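Local coordinates for protein fatty acid synthase 1, isoform A (Drosophila melanogaster, PDB 6FN6) that probably builds long-chain saturated fatty acids from acetyl-CoA and malonyl-CoA with NADPH, represented here by its dehydratase, enoylreductase and ketoreductase modifying region, at residues Phe65-Ile70 against Cys93-Leu98; Leu115-Gln120 against Ile231-Ser236; Lys305-Ala310 against Ala338-Asn343; Val484-Gln489 against Lys510-Val515; Asn600-Thr605 against Gly645-Gly650. One frame throughout, in Å; residues are numbered along the deposited sequence.

Interaction 1. Residues Phe65-Ile70 against Cys93-Leu98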
# COMPACT_ATOMS: atom_id res chain seq x y z
N PHE A 65 -5.68 -0.60 16.81
CA PHE A 65 -5.25 -0.75 18.19
C PHE A 65 -3.96 -1.57 18.20
O PHE A 65 -3.97 -2.80 18.14
CB PHE A 65 -6.36 -1.41 19.01
CG PHE A 65 -7.68 -0.69 18.89
CD1 PHE A 65 -7.96 0.42 19.66
CD2 PHE A 65 -8.64 -1.12 17.98
CE1 PHE A 65 -9.17 1.09 19.54
CE2 PHE A 65 -9.84 -0.46 17.86
CZ PHE A 65 -10.11 0.65 18.64
N HIS A 66 -2.84 -0.86 18.25
CA HIS A 66 -1.52 -1.45 18.01
C HIS A 66 -1.04 -2.36 19.14
O HIS A 66 -0.33 -3.33 18.89
CB HIS A 66 -0.50 -0.35 17.75
CG HIS A 66 -0.82 0.48 16.55
ND1 HIS A 66 -0.35 0.19 15.29
CD2 HIS A 66 -1.58 1.60 16.41
CE1 HIS A 66 -0.79 1.08 14.43
NE2 HIS A 66 -1.54 1.95 15.08
N ARG A 67 -1.41 -2.03 20.37
CA ARG A 67 -1.01 -2.85 21.51
C ARG A 67 -1.97 -2.64 22.67
O ARG A 67 -2.68 -1.63 22.73
CB ARG A 67 0.42 -2.52 21.95
CG ARG A 67 0.65 -1.08 22.37
CD ARG A 67 2.02 -0.92 23.01
NE ARG A 67 2.20 0.37 23.68
CZ ARG A 67 1.67 0.68 24.85
NH1 ARG A 67 0.93 -0.19 25.51
NH2 ARG A 67 1.90 1.88 25.38
N ALA A 68 -1.98 -3.58 23.61
CA ALA A 68 -2.84 -3.48 24.78
C ALA A 68 -2.19 -2.61 25.85
O ALA A 68 -0.97 -2.55 25.96
CB ALA A 68 -3.14 -4.86 25.34
N THR A 69 -3.03 -1.92 26.62
CA THR A 69 -2.55 -1.11 27.74
C THR A 69 -2.99 -1.77 29.04
O THR A 69 -4.18 -1.86 29.32
CB THR A 69 -3.07 0.34 27.70
OG1 THR A 69 -2.84 0.92 26.41
CG2 THR A 69 -2.38 1.19 28.76
N ILE A 70 -2.01 -2.23 29.81
CA ILE A 70 -2.28 -2.91 31.06
C ILE A 70 -2.20 -1.88 32.18
O ILE A 70 -1.29 -1.05 32.19
CB ILE A 70 -1.29 -4.07 31.27
CG1 ILE A 70 -1.53 -5.15 30.22
CG2 ILE A 70 -1.45 -4.65 32.68
CD1 ILE A 70 -0.54 -6.30 30.26
N CYS A 93 -0.58 7.98 22.32
CA CYS A 93 0.62 7.38 22.91
C CYS A 93 0.44 7.26 24.42
O CYS A 93 -0.26 8.07 25.03
CB CYS A 93 1.86 8.19 22.57
SG CYS A 93 2.26 8.23 20.80
N GLU A 94 1.06 6.25 25.02
CA GLU A 94 0.93 6.02 26.46
C GLU A 94 2.28 6.02 27.18
O GLU A 94 2.52 6.90 28.02
CB GLU A 94 0.20 4.69 26.69
CG GLU A 94 -0.00 4.32 28.16
CD GLU A 94 1.13 3.47 28.72
OE1 GLU A 94 1.63 2.59 28.00
OE2 GLU A 94 1.52 3.70 29.89
N SER A 95 3.14 5.06 26.88
CA SER A 95 4.45 4.98 27.52
C SER A 95 5.55 5.20 26.50
O SER A 95 6.40 4.33 26.30
CB SER A 95 4.63 3.64 28.23
OG SER A 95 4.84 2.59 27.29
N GLY A 96 5.54 6.36 25.84
CA GLY A 96 6.56 6.68 24.86
C GLY A 96 6.50 5.74 23.68
O GLY A 96 7.48 5.57 22.95
N SER A 97 5.34 5.12 23.49
CA SER A 97 5.12 4.20 22.38
C SER A 97 3.69 4.32 21.87
O SER A 97 2.77 4.61 22.63
CB SER A 97 5.42 2.76 22.81
OG SER A 97 4.47 2.29 23.74
N LEU A 98 3.52 4.11 20.57
CA LEU A 98 2.21 4.24 19.93
C LEU A 98 1.21 3.23 20.49
O LEU A 98 1.53 2.05 20.64
CB LEU A 98 2.34 4.06 18.42
CG LEU A 98 1.03 4.07 17.63
CD1 LEU A 98 0.31 5.41 17.78
CD2 LEU A 98 1.29 3.76 16.17

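Interaction 2. Residues Leu115-Gln120 against Ile231-Ser236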
# COMPACT_ATOMS: atom_id res chain seq x y z
N LEU A 115 -26.08 3.92 8.18
CA LEU A 115 -26.71 2.97 7.27
C LEU A 115 -28.18 2.76 7.65
O LEU A 115 -28.50 2.65 8.83
CB LEU A 115 -25.97 1.63 7.28
CG LEU A 115 -24.56 1.57 6.70
CD1 LEU A 115 -23.93 0.22 6.98
CD2 LEU A 115 -24.57 1.85 5.21
N PRO A 116 -29.07 2.70 6.64
CA PRO A 116 -30.50 2.46 6.90
C PRO A 116 -30.79 0.99 7.18
O PRO A 116 -31.21 0.26 6.28
CB PRO A 116 -31.17 2.92 5.60
CG PRO A 116 -30.15 2.65 4.56
CD PRO A 116 -28.81 2.90 5.20
N LEU A 117 -30.57 0.56 8.42
CA LEU A 117 -30.70 -0.85 8.78
C LEU A 117 -31.89 -1.07 9.71
O LEU A 117 -32.06 -0.34 10.69
CB LEU A 117 -29.42 -1.35 9.43
CG LEU A 117 -28.20 -1.44 8.50
CD1 LEU A 117 -26.92 -1.58 9.31
CD2 LEU A 117 -28.35 -2.58 7.51
N GLU A 118 -32.69 -2.08 9.40
CA GLU A 118 -33.84 -2.43 10.22
C GLU A 118 -33.52 -3.61 11.13
O GLU A 118 -32.66 -4.44 10.81
CB GLU A 118 -35.04 -2.77 9.33
CG GLU A 118 -35.72 -1.55 8.72
CD GLU A 118 -36.48 -0.73 9.74
OE1 GLU A 118 -36.50 -1.12 10.93
OE2 GLU A 118 -37.05 0.32 9.36
N GLU A 119 -34.21 -3.68 12.26
CA GLU A 119 -33.98 -4.73 13.25
C GLU A 119 -34.15 -6.13 12.66
O GLU A 119 -34.96 -6.34 11.76
CB GLU A 119 -34.94 -4.56 14.43
CG GLU A 119 -34.64 -3.36 15.31
CD GLU A 119 -35.47 -3.33 16.58
OE1 GLU A 119 -35.48 -4.36 17.30
OE2 GLU A 119 -36.11 -2.30 16.86
N GLN A 120 -33.36 -7.07 13.17
CA GLN A 120 -33.44 -8.46 12.75
C GLN A 120 -34.42 -9.24 13.64
O GLN A 120 -34.67 -8.85 14.78
CB GLN A 120 -32.06 -9.12 12.80
CG GLN A 120 -31.08 -8.59 11.77
CD GLN A 120 -29.66 -9.09 12.01
OE1 GLN A 120 -29.13 -9.86 11.21
NE2 GLN A 120 -29.05 -8.65 13.10
N ILE A 231 -22.63 -7.81 6.04
CA ILE A 231 -22.00 -6.51 5.83
C ILE A 231 -20.99 -6.18 6.92
O ILE A 231 -20.26 -5.20 6.83
CB ILE A 231 -23.07 -5.40 5.72
CG1 ILE A 231 -23.89 -5.32 7.01
CG2 ILE A 231 -23.98 -5.66 4.53
CD1 ILE A 231 -24.81 -4.11 7.08
N ASN A 232 -20.96 -7.00 7.97
CA ASN A 232 -20.03 -6.82 9.08
C ASN A 232 -20.27 -5.49 9.79
O ASN A 232 -19.42 -4.60 9.76
CB ASN A 232 -18.58 -6.89 8.59
CG ASN A 232 -17.58 -6.99 9.73
OD1 ASN A 232 -17.87 -6.63 10.87
ND2 ASN A 232 -16.38 -7.48 9.42
N VAL A 233 -21.42 -5.37 10.44
CA VAL A 233 -21.77 -4.15 11.16
C VAL A 233 -22.39 -4.47 12.52
O VAL A 233 -23.22 -5.37 12.64
CB VAL A 233 -22.73 -3.27 10.33
CG1 VAL A 233 -23.15 -2.03 11.11
CG2 VAL A 233 -22.08 -2.88 9.01
N ILE A 234 -21.95 -3.74 13.54
CA ILE A 234 -22.56 -3.80 14.86
C ILE A 234 -23.26 -2.47 15.10
O ILE A 234 -22.61 -1.43 15.16
CB ILE A 234 -21.52 -4.07 15.97
CG1 ILE A 234 -20.63 -5.27 15.62
CG2 ILE A 234 -22.21 -4.33 17.30
CD1 ILE A 234 -19.24 -5.16 16.21
N LYS A 235 -24.58 -2.49 15.24
CA LYS A 235 -25.34 -1.26 15.38
C LYS A 235 -26.23 -1.25 16.62
O LYS A 235 -27.03 -2.16 16.84
CB LYS A 235 -26.20 -1.03 14.13
CG LYS A 235 -26.79 0.36 14.04
CD LYS A 235 -27.36 0.65 12.67
CE LYS A 235 -27.97 2.05 12.61
NZ LYS A 235 -27.01 3.11 13.01
N SER A 236 -26.08 -0.21 17.44
CA SER A 236 -26.92 -0.03 18.60
C SER A 236 -27.13 1.46 18.88
O SER A 236 -26.18 2.18 19.20
CB SER A 236 -26.32 -0.71 19.83
OG SER A 236 -27.16 -0.56 20.96

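Interaction 3. Residues Lys305-Ala310 against Ala338-Asn343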
# COMPACT_ATOMS: atom_id res chain seq x y z
N LYS A 305 3.09 -31.45 64.99
CA LYS A 305 4.48 -31.26 65.40
C LYS A 305 5.28 -32.56 65.27
O LYS A 305 4.83 -33.62 65.68
CB LYS A 305 4.55 -30.75 66.84
CG LYS A 305 5.92 -30.24 67.26
CD LYS A 305 5.89 -29.73 68.69
CE LYS A 305 7.18 -28.99 69.05
NZ LYS A 305 7.26 -28.72 70.52
N GLY A 306 6.48 -32.46 64.70
CA GLY A 306 7.36 -33.61 64.56
C GLY A 306 8.82 -33.24 64.48
O GLY A 306 9.17 -32.08 64.25
N VAL A 307 9.70 -34.22 64.69
CA VAL A 307 11.14 -34.00 64.61
C VAL A 307 11.82 -35.18 63.93
O VAL A 307 11.26 -36.27 63.86
CB VAL A 307 11.74 -33.76 66.01
CG1 VAL A 307 11.12 -32.53 66.66
CG2 VAL A 307 11.56 -34.98 66.90
N GLU A 308 13.03 -34.95 63.43
CA GLU A 308 13.83 -36.02 62.84
C GLU A 308 15.22 -36.07 63.46
O GLU A 308 15.99 -35.11 63.38
CB GLU A 308 13.95 -35.84 61.32
CG GLU A 308 15.09 -36.64 60.69
CD GLU A 308 15.05 -36.63 59.18
OE1 GLU A 308 14.51 -35.67 58.59
OE2 GLU A 308 15.56 -37.60 58.57
N LEU A 309 15.53 -37.19 64.09
CA LEU A 309 16.85 -37.41 64.68
C LEU A 309 17.86 -37.71 63.57
O LEU A 309 17.67 -38.63 62.78
CB LEU A 309 16.79 -38.56 65.69
CG LEU A 309 15.74 -38.37 66.79
CD1 LEU A 309 15.64 -39.61 67.66
CD2 LEU A 309 16.06 -37.15 67.65
N ALA A 310 18.94 -36.92 63.53
CA ALA A 310 19.91 -36.99 62.44
C ALA A 310 21.35 -37.16 62.93
O ALA A 310 22.25 -36.49 62.44
CB ALA A 310 19.80 -35.74 61.58
N ALA A 338 11.17 -30.25 62.67
CA ALA A 338 12.52 -29.80 62.97
C ALA A 338 13.51 -30.95 62.80
O ALA A 338 13.12 -32.12 62.86
CB ALA A 338 12.59 -29.25 64.39
N VAL A 339 14.77 -30.61 62.59
CA VAL A 339 15.82 -31.62 62.52
C VAL A 339 16.71 -31.45 63.75
O VAL A 339 17.30 -30.40 63.97
CB VAL A 339 16.64 -31.51 61.22
CG1 VAL A 339 17.70 -32.60 61.16
CG2 VAL A 339 15.73 -31.58 60.01
N VAL A 340 16.80 -32.51 64.54
CA VAL A 340 17.58 -32.50 65.77
C VAL A 340 18.95 -33.08 65.50
O VAL A 340 19.08 -34.13 64.87
CB VAL A 340 16.87 -33.27 66.90
CG1 VAL A 340 17.58 -33.04 68.22
CG2 VAL A 340 15.41 -32.85 66.99
N THR A 341 19.98 -32.39 65.97
CA THR A 341 21.36 -32.82 65.76
C THR A 341 22.14 -32.79 67.06
O THR A 341 22.07 -31.82 67.82
CB THR A 341 22.08 -31.93 64.72
OG1 THR A 341 23.42 -32.40 64.53
CG2 THR A 341 22.10 -30.47 65.16
N SER A 342 22.87 -33.87 67.32
CA SER A 342 23.69 -33.98 68.52
C SER A 342 25.15 -33.67 68.20
O SER A 342 25.96 -33.51 69.11
CB SER A 342 23.56 -35.38 69.13
OG SER A 342 24.30 -35.48 70.33
N ASN A 343 25.47 -33.61 66.91
CA ASN A 343 26.86 -33.44 66.50
C ASN A 343 27.18 -31.97 66.22
O ASN A 343 28.19 -31.65 65.60
CB ASN A 343 27.15 -34.28 65.25
CG ASN A 343 26.86 -35.76 65.47
OD1 ASN A 343 26.20 -36.40 64.65
ND2 ASN A 343 27.34 -36.30 66.58

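Interaction 4. Residues Val484-Gln489 against Lys510-Val515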
# COMPACT_ATOMS: atom_id res chain seq x y z
N VAL A 484 -16.74 -44.25 72.13
CA VAL A 484 -17.78 -44.91 71.35
C VAL A 484 -17.18 -45.77 70.24
O VAL A 484 -16.40 -45.28 69.42
CB VAL A 484 -18.76 -43.89 70.77
CG1 VAL A 484 -19.87 -44.58 70.00
CG2 VAL A 484 -19.34 -43.02 71.88
N TYR A 485 -17.54 -47.05 70.23
CA TYR A 485 -17.10 -47.95 69.18
C TYR A 485 -18.20 -48.13 68.15
O TYR A 485 -19.26 -48.67 68.46
CB TYR A 485 -16.70 -49.32 69.75
CG TYR A 485 -15.39 -49.31 70.50
CD1 TYR A 485 -14.18 -49.45 69.83
CD2 TYR A 485 -15.36 -49.20 71.89
CE1 TYR A 485 -12.98 -49.45 70.52
CE2 TYR A 485 -14.17 -49.20 72.58
CZ TYR A 485 -12.98 -49.32 71.89
OH TYR A 485 -11.79 -49.32 72.57
N VAL A 486 -17.95 -47.67 66.93
CA VAL A 486 -18.90 -47.83 65.84
C VAL A 486 -18.54 -49.10 65.10
O VAL A 486 -17.48 -49.19 64.47
CB VAL A 486 -18.89 -46.61 64.90
CG1 VAL A 486 -20.03 -46.70 63.90
CG2 VAL A 486 -18.96 -45.31 65.69
N VAL A 487 -19.41 -50.10 65.18
CA VAL A 487 -19.14 -51.41 64.59
C VAL A 487 -19.96 -51.59 63.32
O VAL A 487 -21.18 -51.50 63.35
CB VAL A 487 -19.44 -52.54 65.59
CG1 VAL A 487 -19.14 -53.90 64.97
CG2 VAL A 487 -18.62 -52.35 66.86
N CYS A 488 -19.28 -51.84 62.20
CA CYS A 488 -19.95 -52.04 60.92
C CYS A 488 -19.51 -53.35 60.28
O CYS A 488 -18.58 -53.38 59.47
CB CYS A 488 -19.67 -50.87 59.97
SG CYS A 488 -20.48 -51.03 58.37
N GLN A 489 -20.17 -54.45 60.65
CA GLN A 489 -19.77 -55.77 60.19
C GLN A 489 -20.67 -56.30 59.07
O GLN A 489 -21.88 -56.43 59.23
CB GLN A 489 -19.80 -56.76 61.36
CG GLN A 489 -19.37 -58.17 60.99
CD GLN A 489 -19.04 -59.03 62.20
OE1 GLN A 489 -19.14 -58.58 63.34
NE2 GLN A 489 -18.63 -60.26 61.95
N LYS A 510 -14.12 -37.10 68.10
CA LYS A 510 -12.81 -37.52 68.59
C LYS A 510 -12.92 -38.74 69.50
O LYS A 510 -11.95 -39.46 69.70
CB LYS A 510 -12.14 -36.38 69.37
CG LYS A 510 -12.97 -35.87 70.55
CD LYS A 510 -12.33 -34.69 71.27
CE LYS A 510 -13.10 -34.32 72.53
NZ LYS A 510 -12.22 -33.80 73.61
N LEU A 511 -14.11 -38.95 70.05
CA LEU A 511 -14.33 -40.05 70.99
C LEU A 511 -14.75 -41.35 70.30
O LEU A 511 -14.99 -42.36 70.97
CB LEU A 511 -15.39 -39.64 72.01
CG LEU A 511 -15.06 -38.44 72.91
CD1 LEU A 511 -16.07 -38.33 74.04
CD2 LEU A 511 -13.63 -38.49 73.46
N ALA A 512 -14.88 -41.33 68.98
CA ALA A 512 -15.37 -42.50 68.24
C ALA A 512 -14.24 -43.36 67.71
O ALA A 512 -13.16 -42.86 67.39
CB ALA A 512 -16.28 -42.05 67.10
N ARG A 513 -14.50 -44.66 67.60
CA ARG A 513 -13.54 -45.62 67.05
C ARG A 513 -14.24 -46.57 66.09
O ARG A 513 -15.13 -47.32 66.49
CB ARG A 513 -12.85 -46.41 68.16
CG ARG A 513 -12.15 -45.57 69.22
CD ARG A 513 -10.93 -44.86 68.67
NE ARG A 513 -10.23 -44.09 69.70
CZ ARG A 513 -10.50 -42.83 70.02
NH1 ARG A 513 -11.46 -42.17 69.40
NH2 ARG A 513 -9.80 -42.23 70.97
N LEU A 514 -13.83 -46.56 64.82
CA LEU A 514 -14.48 -47.37 63.80
C LEU A 514 -13.91 -48.78 63.72
O LEU A 514 -12.70 -48.97 63.54
CB LEU A 514 -14.36 -46.70 62.43
CG LEU A 514 -14.87 -47.51 61.23
CD1 LEU A 514 -16.34 -47.86 61.39
CD2 LEU A 514 -14.64 -46.73 59.95
N VAL A 515 -14.79 -49.77 63.86
CA VAL A 515 -14.41 -51.17 63.73
C VAL A 515 -15.13 -51.75 62.51
O VAL A 515 -16.30 -52.12 62.58
CB VAL A 515 -14.75 -51.95 65.01
CG1 VAL A 515 -14.28 -53.40 64.90
CG2 VAL A 515 -14.10 -51.28 66.21

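Interaction 5. Residues Asn600-Thr605 against Gly645-Gly650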
# COMPACT_ATOMS: atom_id res chain seq x y z
N ASN A 600 -12.10 -40.47 -1.52
CA ASN A 600 -10.84 -40.37 -2.25
C ASN A 600 -9.71 -40.16 -1.25
O ASN A 600 -8.90 -39.25 -1.39
CB ASN A 600 -10.90 -39.22 -3.26
CG ASN A 600 -9.69 -39.18 -4.17
OD1 ASN A 600 -8.65 -39.76 -3.86
ND2 ASN A 600 -9.81 -38.49 -5.30
N LEU A 601 -9.67 -41.02 -0.24
CA LEU A 601 -8.68 -40.92 0.82
C LEU A 601 -7.87 -42.20 0.94
O LEU A 601 -8.30 -43.27 0.50
CB LEU A 601 -9.36 -40.60 2.16
CG LEU A 601 -10.25 -39.36 2.18
CD1 LEU A 601 -11.01 -39.27 3.50
CD2 LEU A 601 -9.43 -38.10 1.95
N GLU A 602 -6.69 -42.10 1.55
CA GLU A 602 -5.81 -43.24 1.72
C GLU A 602 -5.02 -43.13 3.02
O GLU A 602 -4.32 -42.15 3.25
CB GLU A 602 -4.84 -43.35 0.53
CG GLU A 602 -4.00 -44.62 0.51
CD GLU A 602 -4.78 -45.84 0.10
OE1 GLU A 602 -6.03 -45.79 0.12
OE2 GLU A 602 -4.15 -46.86 -0.26
N THR A 603 -5.15 -44.15 3.87
CA THR A 603 -4.40 -44.19 5.12
C THR A 603 -3.00 -44.71 4.83
O THR A 603 -2.83 -45.84 4.37
CB THR A 603 -5.09 -45.08 6.17
OG1 THR A 603 -6.47 -44.73 6.27
CG2 THR A 603 -4.42 -44.91 7.53
N CYS A 604 -2.00 -43.88 5.09
CA CYS A 604 -0.61 -44.22 4.79
C CYS A 604 0.21 -44.40 6.07
O CYS A 604 -0.14 -43.87 7.12
CB CYS A 604 0.02 -43.14 3.91
SG CYS A 604 -0.84 -42.85 2.35
N THR A 605 1.29 -45.15 5.95
CA THR A 605 2.23 -45.31 7.06
C THR A 605 3.34 -44.29 6.89
O THR A 605 4.01 -44.24 5.86
CB THR A 605 2.83 -46.73 7.10
OG1 THR A 605 1.79 -47.70 7.01
CG2 THR A 605 3.62 -46.94 8.39
N GLY A 645 6.19 -41.95 2.86
CA GLY A 645 5.86 -43.19 3.54
C GLY A 645 5.37 -44.28 2.61
O GLY A 645 5.73 -44.32 1.44
N ARG A 646 4.53 -45.16 3.15
CA ARG A 646 4.01 -46.29 2.39
C ARG A 646 2.49 -46.26 2.26
O ARG A 646 1.78 -45.82 3.16
CB ARG A 646 4.45 -47.61 3.02
CG ARG A 646 5.94 -47.86 2.90
CD ARG A 646 6.32 -49.25 3.37
NE ARG A 646 7.76 -49.47 3.28
CZ ARG A 646 8.41 -49.79 2.16
NH1 ARG A 646 9.72 -49.97 2.18
NH2 ARG A 646 7.75 -49.93 1.02
N ASP A 647 2.01 -46.74 1.11
CA ASP A 647 0.59 -46.79 0.82
C ASP A 647 -0.08 -47.91 1.60
O ASP A 647 0.61 -48.72 2.23
CB ASP A 647 0.38 -46.98 -0.69
CG ASP A 647 -1.07 -46.85 -1.11
OD1 ASP A 647 -1.53 -45.70 -1.29
OD2 ASP A 647 -1.74 -47.89 -1.27
N THR A 648 -1.40 -47.97 1.57
CA THR A 648 -2.15 -49.09 2.13
C THR A 648 -1.66 -50.41 1.53
O THR A 648 -1.77 -51.47 2.17
CB THR A 648 -3.66 -48.94 1.87
OG1 THR A 648 -4.17 -47.81 2.57
CG2 THR A 648 -4.43 -50.19 2.32
N GLN A 649 -1.13 -50.35 0.32
CA GLN A 649 -0.66 -51.54 -0.38
C GLN A 649 0.87 -51.56 -0.46
O GLN A 649 1.46 -52.18 -1.34
CB GLN A 649 -1.27 -51.59 -1.79
CG GLN A 649 -1.24 -52.98 -2.42
CD GLN A 649 -1.89 -53.01 -3.80
OE1 GLN A 649 -2.65 -53.92 -4.11
NE2 GLN A 649 -1.58 -52.01 -4.62
N GLY A 650 1.51 -50.86 0.48
CA GLY A 650 2.95 -50.91 0.65
C GLY A 650 3.75 -50.20 -0.43
O GLY A 650 4.97 -50.36 -0.52

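Interaction 1. Residues Phe65-Ile70 against Cys93-Leu98
R67, in the loop after strand 58-65, reaches across to E94 and S97 in the hairpin turn between strands 89-93 and 98-105, and to L98 at the start of the latter, within what is probably the N-terminal hotdog fold of the dehydratase. From CB, which points toward the turn, CG sits between the backbone N and the carbonyl carbon (chi1 60°), and the chain then runs extended to NE. CG and CD pass beside the carbonyl oxygen of L98, with CG 3.7 Å from that O. NE donates to S97 OG at 3.0 Å, the oxygen tilted somewhat from the guanidinium plane. NH2 bonds weakly to the same OG and makes a salt bridge with E94, 2.7 Å from OE1 on its anti lone pair; guanidinium and carboxylate planes stand 81° apart. NH1 turns back to A68 O in a weak bond. With an alanine here the E94 carboxylate would probably lose this charge partner and the S97 hydroxyl these donors, freeing the turn to shift. T69 CG2 rests on E94 CG at 4.0 Å. L98 also packs on T87 of the second subunit. H66 NE2 bonds to S101 OG, while L98 CD2 makes a CH-pi contact over one face of the H66 ring, 3.6 Å from its centroid.

Interaction 2. Residues Leu115-Gln120 against Ile231-Ser236
L117 and I231 meet tip to tip where the long loop after strand 98-105, probably the linker between the two hotdog folds of the dehydratase, lies against strand 233-236 of the C-terminal one and the residues just before it. This is the tighter part of the contact. The CD1 and CD2 methyls of L117 both touch the CD1 of I231, CD2 at 3.9 Å. I231 has its CG1 between the backbone N and the carbonyl carbon (chi1 60°), and the chain then extends so that CD1 leads to the leucine. Beside this pair L115 CD1 lies 4.1 Å from V233 CG2, and L117 CD1 is 4.2 Å from V233 CG1. N232 and V233 both face Y228, a G1 beta bulge at the start of the strand.

With an inverse gamma turn centred on P116, L115 and L117 both point toward the strand, while P116 itself points away on the exposed side. R774 of the second subunit packs on both L117 and I231, so the apolar core is partly roofed by another chain. The looser margin belongs to K235, whose aliphatic part runs past L117, with CD 4.1 Å from L117 CD1. Its amino group goes on to a salt bridge with E240, which also accepts from L115 N, and K235 CE passes L115 O at 3.9 Å.

Interaction 3. Residues Lys305-Ala310 against Ala338-Asn343
V340 keeps CG1 anti to its backbone N (chi1 -171°), a setting that turns CG2 onto V307, 3.9 Å from V307 CB. L309 has CG anti to its carbonyl carbon (chi1 -55°) and lies alongside V340, pointing the same way, its CD2 4.0 Å from V340 CB. With A338 these residues form one apolar face; E308 and V339 project from the other, where A310 CB closes on V339 CG1 at 3.8 Å.

The backbones hold this in register as parallel strands. A338 N donates to G306 O, E308 N to A338 O at 2.9 Å, V340 N to E308 O at 3.0 Å, and A310 N to V340 O. The two strands twist against each other, their axes 36° apart. The E308 chain extends from the face it shares with V339: its carboxylate is buried, and is met by a salt bridge from R313, by the backbone N of V319 and, weakly, by that of A320, so that the charge is probably compensated by R313 and the start of helix 320-329.

The pair belongs to a beta-alpha-beta crossover, strand 303-309, helix 320-329, strand 334-341, in a mixed sheet whose order matches a methyltransferase fold, consistent with the non-catalytic pseudo-methyltransferase domain of animal-type synthases. Strand 374-380 flanks 303-309, strand 359-362 flanks 334-341, and helix 346-353 covers V339 and T341.

Interaction 4. Residues Val484-Gln489 against Lys510-Val515
Y485 CD1 packs on R513 CB at 3.7 Å and on V515 CG2 at 4.1 Å, the tyrosine crossing the arginine obliquely. On the other face V486 CG2 faces A512 CB at 4.4 Å, and L514 CD1 touches V486 O. Between these two faces, parallel strand pairing supplies the frame: V484 N donates to L511 O, R513 N to V484 O, V486 N to R513 O, V515 N to V486 O at 2.8 Å, and C488 N to V515 O.

The next shell fixes R513. Its chain bends at chi2 (-69°), carrying the guanidinium away from Y485, and NH1 then donates to two carbonyl oxygens, K510 O at 2.8 Å and A512 O at 2.7 Å. Both acceptors lie in the guanidinium plane, so the group meets these carbonyls edge-on and its rotation is fixed, while NE goes to a salt bridge with D539. The hydroxyl of Y485 is hydrogen-bonded to R452.

The pair closes a beta-alpha-beta crossover, with helix 496-504 between its strands, in the Rossmann-like pseudo-ketoreductase domain. Strand 454-457 borders 483-489, and strand 542-546 borders 512-517. Helix 466-480 covers V484 and V486, and helix 496-504 covers V486, A512 and L514.

Interaction 5. Residues Asn600-Thr605 against Gly645-Gly650
E602 and D647 cross at about a right angle, their carboxylate planes only 27° apart, in a sheet that is probably the GroES-like part of the enoylreductase, a medium-chain dehydrogenase relative. E602 keeps CG anti to its backbone N (chi1 -172°) and bends at chi2, which brings OE2 up to the turn 647-650, beside D647 and T648; how closely the two like-charged carboxylates approach is doubtful. T648 crosses E602 obliquely, its OG1 3.0 Å from both E602 OE2 and T603 O. T648 N donates weakly to OE2.

D647 OD2 accepts from Q649 N at 3.0 Å, an Asx turn within the type I beta turn closed by G650 N on D647 O, and it also forms a salt bridge with R651. With an alanine in place of D647, R651 would probably lose this charge partner and Q649 N its acceptor, and the turn would be less firmly held. Next to the turn along the chain, R646 forms an antiparallel hydrogen-bonded pair with T605, N to O at 2.9 Å each way, while the R646 guanidinium reaches E900.

E602 OE1 has a long, weak ion pair with K670, whereas R651 probably offsets the negative charge at D647 through its salt bridge.

In the fold
Interactions 1 and 2 share the dehydratase; their centres are 31 Å apart and their nearest atoms about 11 Å, and both touch the second subunit. Interaction 1 lies nearest the probable dehydratase site: the side chain of T69 is about 9 Å from that of H24, the probable proton acceptor, whereas interactions 2 to 5 lie away from it. Interactions 3 and 4 are buried parallel strand pairs of two separate alpha/beta units on the same side of the chain's centre, 35 Å apart centre to centre and about 17 Å at their nearest atoms. Interaction 5, an antiparallel strand pair with a following turn, stands apart, its centre 51 to 52 Å from those of interactions 1 and 2 and 66 Å from those of 3 and 4.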